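Local atomic coordinates of galactonate dehydratase (PDB entry 5OLC), a protein that belongs to the enolase superfamily of enzymes, joining an N-terminal domain of the mandelate racemase / muconate lactonizing enzyme type to a TIM-barrel domain. Residues A[171-176]-A[184-189]; A[257-262]-A[284-289]; A[264-269]-A[295-300]. All blocks are in the same frame, centred on the assembly; numbering follows the deposited sequence.

Contact 1: A[171-176]-A[184-189]; sequences TKMKVG and KYIAAI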
loop_
_atom_site.group_PDB
_atom_site.type_symbol
_atom_site.label_atom_id
_atom_site.label_comp_id
_atom_site.label_asym_id
_atom_site.label_seq_id
_atom_site.Cartn_x
_atom_site.Cartn_y
_atom_site.Cartn_z
ATOM N N THR A 171 34.067 17.047 12.541
ATOM C CA THR A 171 34.699 17.267 11.239
ATOM C C THR A 171 34.120 16.344 10.159
ATOM O O THR A 171 33.907 15.157 10.413
ATOM C CB THR A 171 36.243 17.220 11.322
ATOM O OG1 THR A 171 36.801 17.561 10.052
ATOM C CG2 THR A 171 36.792 15.875 11.811
ATOM N N LYS A 172 33.864 16.900 8.954
ATOM C CA LYS A 172 33.323 16.149 7.815
ATOM C C LYS A 172 34.378 15.904 6.737
ATOM O O LYS A 172 34.905 16.845 6.129
ATOM C CB LYS A 172 32.071 16.820 7.231
ATOM C CG LYS A 172 31.328 15.956 6.223
ATOM C CD LYS A 172 30.187 16.705 5.579
ATOM C CE LYS A 172 30.572 17.401 4.297
ATOM N NZ LYS A 172 29.467 18.242 3.774
ATOM N N MET A 173 34.659 14.625 6.491
ATOM C CA MET A 173 35.647 14.181 5.510
ATOM C C MET A 173 35.021 13.678 4.204
ATOM O O MET A 173 33.923 13.108 4.220
ATOM C CB MET A 173 36.591 13.137 6.125
ATOM C CG MET A 173 35.901 11.870 6.577
ATOM S SD MET A 173 37.070 10.587 7.029
ATOM C CE MET A 173 37.813 10.207 5.384
ATOM N N LYS A 174 35.725 13.896 3.074
ATOM C CA LYS A 174 35.251 13.458 1.765
ATOM C C LYS A 174 35.770 12.080 1.431
ATOM O O LYS A 174 36.958 11.806 1.602
ATOM C CB LYS A 174 35.592 14.462 0.667
ATOM N N VAL A 175 34.849 11.195 1.022
ATOM C CA VAL A 175 35.100 9.807 0.632
ATOM C C VAL A 175 34.631 9.582 -0.824
ATOM O O VAL A 175 33.842 10.377 -1.346
ATOM C CB VAL A 175 34.511 8.774 1.633
ATOM C CG1 VAL A 175 35.098 8.945 3.029
ATOM C CG2 VAL A 175 32.988 8.812 1.673
ATOM N N GLY A 176 35.144 8.530 -1.457
ATOM C CA GLY A 176 34.849 8.191 -2.847
ATOM C C GLY A 176 36.080 7.765 -3.623
ATOM O O GLY A 176 36.017 7.588 -4.841
ATOM N N LYS A 184 40.854 2.844 4.923
ATOM C CA LYS A 184 42.256 3.022 5.294
ATOM C C LYS A 184 42.458 4.440 5.869
ATOM O O LYS A 184 43.152 4.603 6.878
ATOM C CB LYS A 184 43.140 2.782 4.051
ATOM C CG LYS A 184 44.628 3.095 4.194
ATOM C CD LYS A 184 45.188 3.498 2.836
ATOM C CE LYS A 184 46.659 3.817 2.853
ATOM N NZ LYS A 184 47.053 4.573 1.633
ATOM N N TYR A 185 41.830 5.454 5.233
ATOM C CA TYR A 185 41.922 6.864 5.624
ATOM C C TYR A 185 41.016 7.233 6.811
ATOM O O TYR A 185 41.450 8.008 7.668
ATOM C CB TYR A 185 41.680 7.791 4.419
ATOM C CG TYR A 185 42.757 7.763 3.347
ATOM C CD1 TYR A 185 44.021 7.236 3.605
ATOM C CD2 TYR A 185 42.529 8.317 2.091
ATOM C CE1 TYR A 185 45.014 7.217 2.625
ATOM C CE2 TYR A 185 43.520 8.321 1.108
ATOM C CZ TYR A 185 44.762 7.769 1.378
ATOM O OH TYR A 185 45.736 7.764 0.405
ATOM N N ILE A 186 39.778 6.671 6.872
ATOM C CA ILE A 186 38.809 6.870 7.964
ATOM C C ILE A 186 39.434 6.354 9.267
ATOM O O ILE A 186 39.295 6.992 10.311
ATOM C CB ILE A 186 37.412 6.242 7.669
ATOM C CG1 ILE A 186 36.769 6.868 6.413
ATOM C CG2 ILE A 186 36.460 6.384 8.876
ATOM C CD1 ILE A 186 35.774 5.979 5.670
ATOM N N ALA A 187 40.171 5.225 9.180
ATOM C CA ALA A 187 40.888 4.624 10.304
ATOM C C ALA A 187 41.978 5.570 10.813
ATOM O O ALA A 187 42.127 5.725 12.024
ATOM C CB ALA A 187 41.506 3.304 9.875
ATOM N N ALA A 188 42.712 6.222 9.877
ATOM C CA ALA A 188 43.811 7.149 10.153
ATOM C C ALA A 188 43.348 8.428 10.838
ATOM O O ALA A 188 43.968 8.841 11.822
ATOM C CB ALA A 188 44.555 7.479 8.871
ATOM N N ILE A 189 42.260 9.045 10.329
ATOM C CA ILE A 189 41.703 10.286 10.876
ATOM C C ILE A 189 41.114 10.044 12.270
ATOM O O ILE A 189 41.384 10.847 13.166
ATOM C CB ILE A 189 40.730 10.998 9.890
ATOM C CG1 ILE A 189 40.232 12.354 10.435
ATOM C CG2 ILE A 189 39.580 10.099 9.467
ATOM C CD1 ILE A 189 39.610 13.277 9.395
#
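Met173 and Val175 meet Ile186 and Ile189 within a beta-alpha-beta unit of the TIM barrel, where strand 170-174 packs against helix 179-193, which leads on to strand 198-202. At the start of the segment, the CB bond of Thr171 points toward the helix, and its OG1 is hydrogen-bonded to Ala141 O of strand 136-142. Lys172 turns the other way, away from the helix, and its NZ forms salt bridges with Glu228 and Glu337. Met173 then carries most of the contact. With its CG set between the backbone N and the carbonyl carbon (chi1 62°) and SD extended beyond it, the chain reaches out to the helix as far as SD. This atom lies 3.5 Å from Ile189 CG2, the two side chains passing in opposite directions. A bend at chi3 (-67°) swings the terminal methyl across Ile186, so that Met173 CE comes to 3.6 Å from Ile186 CG1. From strand 198-202, Ile201 packs on Met173 and Leu199 on Ile189. Val175 crosses Ile186 at about a right angle, its CG1 resting 4.0 Å from Ile186 CD1. Beyond it, Gly176 N forms a hydrogen bond with Asp182 OD2 near the start of the helix.

Contact 2: A[257-262]-A[284-289]; sequences YLKYGF and LTEVKK
Lys259 and Glu286 cross at about a right angle between two neighbouring helices, and the carboxylate of Glu286 lies along the flank of the lysine chain. Bends at chi3 (101°) and chi4 (71°) curl the end of Lys259 round, which leaves NZ 3.2 Å from Glu286 OE2 in a salt bridge whose hydrogen bond is weak. The same oxygen lies alongside the lysine methylenes, from CG to CE. Leu258 CD2 also approaches Glu286 OE2, to 3.9 Å. Lys289 runs beside Lys259 and points the same way; its CD touches Lys259 CE at 3.8 Å, while Lys259 NZ and Lys289 NZ stay 6.3 Å apart. The negative charge of Glu286 beside Lys259 NZ probably offsets part of the repulsion between these like charges. Trp86 of helix 82-93 packs on both Leu258 and Glu286, and Thr296 of a neighbouring subunit, the second copy of the protein, on Lys259. The axes of segments 258-262 and 284-289 approach to 9.3 Å at 31°, the roughly parallel side-by-side course of neighbouring outer helices of a TIM barrel, here with the short helix 278-281 between them in sequence.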
loop_
_atom_site.group_PDB
_atom_site.type_symbol
_atom_site.label_atom_id
_atom_site.label_comp_id
_atom_site.label_asym_id
_atom_site.label_seq_id
_atom_site.Cartn_x
_atom_site.Cartn_y
_atom_site.Cartn_z
ATOM N N TYR A 257 15.355 20.344 -4.133
ATOM C CA TYR A 257 14.858 21.705 -4.311
ATOM C C TYR A 257 13.361 21.814 -4.033
ATOM O O TYR A 257 12.578 20.956 -4.449
ATOM C CB TYR A 257 15.157 22.185 -5.751
ATOM C CG TYR A 257 16.631 22.227 -6.115
ATOM C CD1 TYR A 257 17.300 21.080 -6.540
ATOM C CD2 TYR A 257 17.343 23.422 -6.083
ATOM C CE1 TYR A 257 18.659 21.109 -6.857
ATOM C CE2 TYR A 257 18.700 23.468 -6.409
ATOM C CZ TYR A 257 19.354 22.307 -6.794
ATOM O OH TYR A 257 20.684 22.356 -7.137
ATOM N N LEU A 258 12.972 22.890 -3.346
ATOM C CA LEU A 258 11.606 23.273 -2.955
ATOM C C LEU A 258 10.968 22.367 -1.894
ATOM O O LEU A 258 11.487 21.292 -1.563
ATOM C CB LEU A 258 10.649 23.426 -4.170
ATOM C CG LEU A 258 11.075 24.377 -5.291
ATOM C CD1 LEU A 258 10.008 24.444 -6.369
ATOM C CD2 LEU A 258 11.351 25.789 -4.763
ATOM N N LYS A 259 9.830 22.840 -1.351
ATOM C CA LYS A 259 9.014 22.138 -0.357
ATOM C C LYS A 259 8.507 20.815 -0.966
ATOM O O LYS A 259 8.477 19.783 -0.278
ATOM C CB LYS A 259 7.838 23.031 0.122
ATOM C CG LYS A 259 6.892 23.571 -0.985
ATOM C CD LYS A 259 5.683 24.336 -0.443
ATOM C CE LYS A 259 5.836 25.829 -0.508
ATOM N NZ LYS A 259 5.763 26.326 -1.912
ATOM N N TYR A 260 8.180 20.842 -2.283
ATOM C CA TYR A 260 7.655 19.693 -3.015
ATOM C C TYR A 260 8.679 18.597 -3.159
ATOM O O TYR A 260 8.336 17.418 -3.061
ATOM C CB TYR A 260 7.115 20.126 -4.373
ATOM C CG TYR A 260 6.161 21.292 -4.294
ATOM C CD1 TYR A 260 4.817 21.097 -3.998
ATOM C CD2 TYR A 260 6.587 22.587 -4.573
ATOM C CE1 TYR A 260 3.918 22.162 -3.975
ATOM C CE2 TYR A 260 5.703 23.661 -4.535
ATOM C CZ TYR A 260 4.369 23.445 -4.229
ATOM O OH TYR A 260 3.479 24.488 -4.174
ATOM N N GLY A 261 9.927 19.003 -3.371
ATOM C CA GLY A 261 11.052 18.096 -3.494
ATOM C C GLY A 261 11.348 17.422 -2.172
ATOM O O GLY A 261 11.533 16.203 -2.124
ATOM N N PHE A 262 11.340 18.213 -1.089
ATOM C CA PHE A 262 11.580 17.679 0.239
ATOM C C PHE A 262 10.433 16.849 0.795
ATOM O O PHE A 262 10.701 15.936 1.567
ATOM C CB PHE A 262 11.999 18.768 1.205
ATOM C CG PHE A 262 13.503 18.868 1.211
ATOM C CD1 PHE A 262 14.277 17.922 1.886
ATOM C CD2 PHE A 262 14.151 19.854 0.480
ATOM C CE1 PHE A 262 15.671 17.997 1.874
ATOM C CE2 PHE A 262 15.542 19.931 0.467
ATOM C CZ PHE A 262 16.295 19.007 1.170
ATOM N N LEU A 284 15.915 31.621 2.060
ATOM C CA LEU A 284 15.524 31.510 3.464
ATOM C C LEU A 284 14.042 31.228 3.615
ATOM O O LEU A 284 13.669 30.450 4.500
ATOM C CB LEU A 284 15.935 32.745 4.267
ATOM C CG LEU A 284 17.394 32.767 4.710
ATOM C CD1 LEU A 284 17.839 34.167 4.995
ATOM C CD2 LEU A 284 17.643 31.821 5.902
ATOM N N THR A 285 13.204 31.822 2.724
ATOM C CA THR A 285 11.761 31.623 2.679
ATOM C C THR A 285 11.458 30.174 2.488
ATOM O O THR A 285 10.678 29.655 3.256
ATOM C CB THR A 285 11.128 32.467 1.563
ATOM O OG1 THR A 285 11.464 33.837 1.764
ATOM C CG2 THR A 285 9.605 32.269 1.438
ATOM N N GLU A 286 12.057 29.501 1.488
ATOM C CA GLU A 286 11.735 28.092 1.260
ATOM C C GLU A 286 12.397 27.169 2.231
ATOM O O GLU A 286 11.690 26.293 2.701
ATOM C CB GLU A 286 11.954 27.613 -0.171
ATOM C CG GLU A 286 10.969 26.518 -0.575
ATOM C CD GLU A 286 9.581 26.973 -0.993
ATOM O OE1 GLU A 286 9.160 28.086 -0.600
ATOM O OE2 GLU A 286 8.911 26.210 -1.728
ATOM N N VAL A 287 13.698 27.353 2.596
ATOM C CA VAL A 287 14.318 26.472 3.603
ATOM C C VAL A 287 13.536 26.530 4.916
ATOM O O VAL A 287 13.423 25.504 5.583
ATOM C CB VAL A 287 15.827 26.658 3.787
ATOM C CG1 VAL A 287 16.355 25.774 4.918
ATOM C CG2 VAL A 287 16.547 26.325 2.491
ATOM N N LYS A 288 12.900 27.682 5.235
ATOM C CA LYS A 288 12.022 27.773 6.422
ATOM C C LYS A 288 10.775 26.897 6.220
ATOM O O LYS A 288 10.351 26.218 7.152
ATOM C CB LYS A 288 11.588 29.221 6.718
ATOM C CG LYS A 288 11.827 29.676 8.167
ATOM C CD LYS A 288 11.047 28.891 9.239
ATOM C CE LYS A 288 10.653 29.757 10.408
ATOM N NZ LYS A 288 10.191 28.940 11.563
ATOM N N LYS A 289 10.208 26.898 4.999
ATOM C CA LYS A 289 9.026 26.078 4.700
ATOM C C LYS A 289 9.385 24.587 4.735
ATOM O O LYS A 289 8.651 23.779 5.320
ATOM C CB LYS A 289 8.341 26.522 3.401
ATOM C CG LYS A 289 7.740 27.929 3.501
ATOM C CD LYS A 289 6.858 28.182 2.271
ATOM C CE LYS A 289 5.723 29.159 2.461
ATOM N NZ LYS A 289 6.230 30.510 2.725
#

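Contact 3: A[264-269]-A[295-300]; sequences RLFDKD and QTYNVD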
loop_
_atom_site.group_PDB
_atom_site.type_symbol
_atom_site.label_atom_id
_atom_site.label_comp_id
_atom_site.label_asym_id
_atom_site.label_seq_id
_atom_site.Cartn_x
_atom_site.Cartn_y
_atom_site.Cartn_z
ATOM N N ARG A 264 8.610 14.779 -1.120
ATOM C CA ARG A 264 8.845 13.518 -1.816
ATOM C C ARG A 264 10.024 12.757 -1.193
ATOM O O ARG A 264 9.923 11.539 -1.056
ATOM C CB ARG A 264 8.947 13.708 -3.348
ATOM C CG ARG A 264 10.333 13.625 -4.026
ATOM C CD ARG A 264 10.235 13.647 -5.556
ATOM N NE ARG A 264 9.905 14.969 -6.134
ATOM C CZ ARG A 264 8.679 15.392 -6.482
ATOM N NH1 ARG A 264 8.511 16.602 -7.002
ATOM N NH2 ARG A 264 7.616 14.613 -6.293
ATOM N N LEU A 265 11.072 13.461 -0.725
ATOM C CA LEU A 265 12.200 12.807 -0.063
ATOM C C LEU A 265 11.758 12.191 1.275
ATOM O O LEU A 265 12.090 11.041 1.570
ATOM C CB LEU A 265 13.364 13.804 0.145
ATOM C CG LEU A 265 14.629 13.259 0.854
ATOM C CD1 LEU A 265 15.512 12.520 -0.091
ATOM C CD2 LEU A 265 15.395 14.361 1.505
ATOM N N PHE A 266 10.985 12.954 2.057
ATOM C CA PHE A 266 10.495 12.525 3.363
ATOM C C PHE A 266 9.428 11.427 3.282
ATOM O O PHE A 266 9.348 10.604 4.205
ATOM C CB PHE A 266 9.959 13.729 4.178
ATOM C CG PHE A 266 10.924 14.856 4.487
ATOM C CD1 PHE A 266 12.228 14.592 4.906
ATOM C CD2 PHE A 266 10.501 16.176 4.454
ATOM C CE1 PHE A 266 13.102 15.633 5.220
ATOM C CE2 PHE A 266 11.374 17.214 4.786
ATOM C CZ PHE A 266 12.668 16.936 5.167
ATOM N N ASP A 267 8.605 11.420 2.196
ATOM C CA ASP A 267 7.539 10.440 1.999
ATOM C C ASP A 267 8.095 9.059 1.820
ATOM O O ASP A 267 7.395 8.079 2.079
ATOM C CB ASP A 267 6.680 10.798 0.778
ATOM C CG ASP A 267 5.518 11.735 1.036
ATOM O OD1 ASP A 267 5.246 12.043 2.211
ATOM O OD2 ASP A 267 4.867 12.133 0.073
ATOM N N LYS A 268 9.352 8.977 1.376
ATOM C CA LYS A 268 10.020 7.720 1.108
ATOM C C LYS A 268 10.975 7.290 2.237
ATOM O O LYS A 268 11.752 6.355 2.039
ATOM C CB LYS A 268 10.716 7.767 -0.265
ATOM C CG LYS A 268 9.798 8.078 -1.442
ATOM C CD LYS A 268 10.282 7.419 -2.743
ATOM C CE LYS A 268 9.558 6.125 -3.098
ATOM N NZ LYS A 268 8.953 6.168 -4.459
ATOM N N ASP A 269 10.906 7.944 3.423
ATOM C CA ASP A 269 11.723 7.635 4.618
ATOM C C ASP A 269 13.245 7.421 4.304
ATOM O O ASP A 269 13.892 6.529 4.874
ATOM C CB ASP A 269 11.118 6.424 5.378
ATOM C CG ASP A 269 11.098 6.526 6.904
ATOM O OD1 ASP A 269 11.184 7.671 7.434
ATOM O OD2 ASP A 269 10.993 5.460 7.574
ATOM N N GLN A 295 9.979 19.143 10.339
ATOM C CA GLN A 295 9.372 19.106 11.678
ATOM C C GLN A 295 8.171 18.173 11.741
ATOM O O GLN A 295 8.122 17.313 12.612
ATOM C CB GLN A 295 8.989 20.527 12.133
ATOM C CG GLN A 295 8.398 20.613 13.536
ATOM C CD GLN A 295 8.778 21.903 14.219
ATOM O OE1 GLN A 295 8.358 23.003 13.828
ATOM N NE2 GLN A 295 9.599 21.793 15.259
ATOM N N THR A 296 7.209 18.356 10.834
ATOM C CA THR A 296 6.002 17.541 10.701
ATOM C C THR A 296 6.410 16.064 10.491
ATOM O O THR A 296 5.854 15.186 11.141
ATOM C CB THR A 296 5.157 18.110 9.547
ATOM O OG1 THR A 296 4.984 19.513 9.728
ATOM C CG2 THR A 296 3.848 17.429 9.376
ATOM N N TYR A 297 7.403 15.804 9.635
ATOM C CA TYR A 297 7.906 14.455 9.368
ATOM C C TYR A 297 8.866 13.961 10.445
ATOM O O TYR A 297 9.336 12.830 10.356
ATOM C CB TYR A 297 8.556 14.360 7.963
ATOM C CG TYR A 297 7.538 14.254 6.856
ATOM C CD1 TYR A 297 6.932 13.040 6.554
ATOM C CD2 TYR A 297 7.107 15.383 6.172
ATOM C CE1 TYR A 297 5.980 12.938 5.541
ATOM C CE2 TYR A 297 6.125 15.301 5.186
ATOM C CZ TYR A 297 5.567 14.075 4.872
ATOM O OH TYR A 297 4.606 13.994 3.902
ATOM N N ASN A 298 9.168 14.796 11.443
ATOM C CA ASN A 298 10.080 14.461 12.544
ATOM C C ASN A 298 11.482 13.958 12.042
ATOM O O ASN A 298 11.983 12.905 12.452
ATOM C CB ASN A 298 9.399 13.481 13.542
ATOM C CG ASN A 298 8.196 14.069 14.264
ATOM O OD1 ASN A 298 8.315 14.978 15.095
ATOM N ND2 ASN A 298 7.008 13.549 13.972
ATOM N N VAL A 299 12.073 14.734 11.122
ATOM C CA VAL A 299 13.388 14.520 10.497
ATOM C C VAL A 299 14.211 15.741 10.816
ATOM O O VAL A 299 13.739 16.861 10.594
ATOM C CB VAL A 299 13.338 14.371 8.951
ATOM C CG1 VAL A 299 14.639 13.784 8.412
ATOM C CG2 VAL A 299 12.136 13.554 8.483
ATOM N N ASP A 300 15.468 15.532 11.251
ATOM C CA ASP A 300 16.422 16.601 11.581
ATOM C C ASP A 300 16.803 17.381 10.331
ATOM O O ASP A 300 16.769 16.832 9.225
ATOM C CB ASP A 300 17.715 16.032 12.198
ATOM C CG ASP A 300 17.523 15.071 13.343
ATOM O OD1 ASP A 300 17.031 13.942 13.095
ATOM O OD2 ASP A 300 17.941 15.408 14.475
#
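Where helix 283-296 ends in a Schellman motif, Tyr297 and Val299 on the turn that leads into the next barrel strand pack against Phe266 and Asp267 at the end of helix 258-267. Asn298, with positive phi, ends the helical course, and Tyr297 and Val299 to either side of it in sequence both point toward the neighbouring helix. Phe266 CB sits over one face of the Tyr297 ring, 3.8 Å from its centroid and 18° off the normal, a CH-pi contact. The rings themselves are oblique, with centroids 5.6 Å apart and planes inclined at 31°. Having CG beside its backbone N (chi1 -60°), Phe266 carries its ring past the tyrosine to Val299, whose CG2 lies 3.7 Å from Phe266 CD1. At the outer end, Tyr297 OH and Asp267 OD1 are 2.7 Å apart in a weak hydrogen bond at best, as the hydroxyl also meets Tyr297 OH of the second subunit in another weak one. The stronger partner of Asp267 is Lys263, which forms a salt bridge with OD2. The contact thus joins the ends of two neighbouring barrel helices beside the parallel strands 273-274 and 300-301, which are linked by a backbone bond between Asp300 and Ala274, while the second subunit packs on Tyr297 from outside.

All three contacts belong to the TIM-barrel part of the chain, but sample different layers of it. Contact 1 joins a barrel strand to its own following helix and is buried and wholly apolar, untouched by other chains. Contacts 2 and 3 join the same two outer helices, 258-267 and 283-296, first along their earlier turns and then at their ends; their centres lie about 12 Å apart, and both touch the second subunit. Their chemistry is mixed: a largely buried salt bridge, weak as a hydrogen bond, in contact 2, an aromatic pair with a valine and a polar, more exposed edge in contact 3. Contacts 1 and 2 lie on opposite sides of the chain's centre.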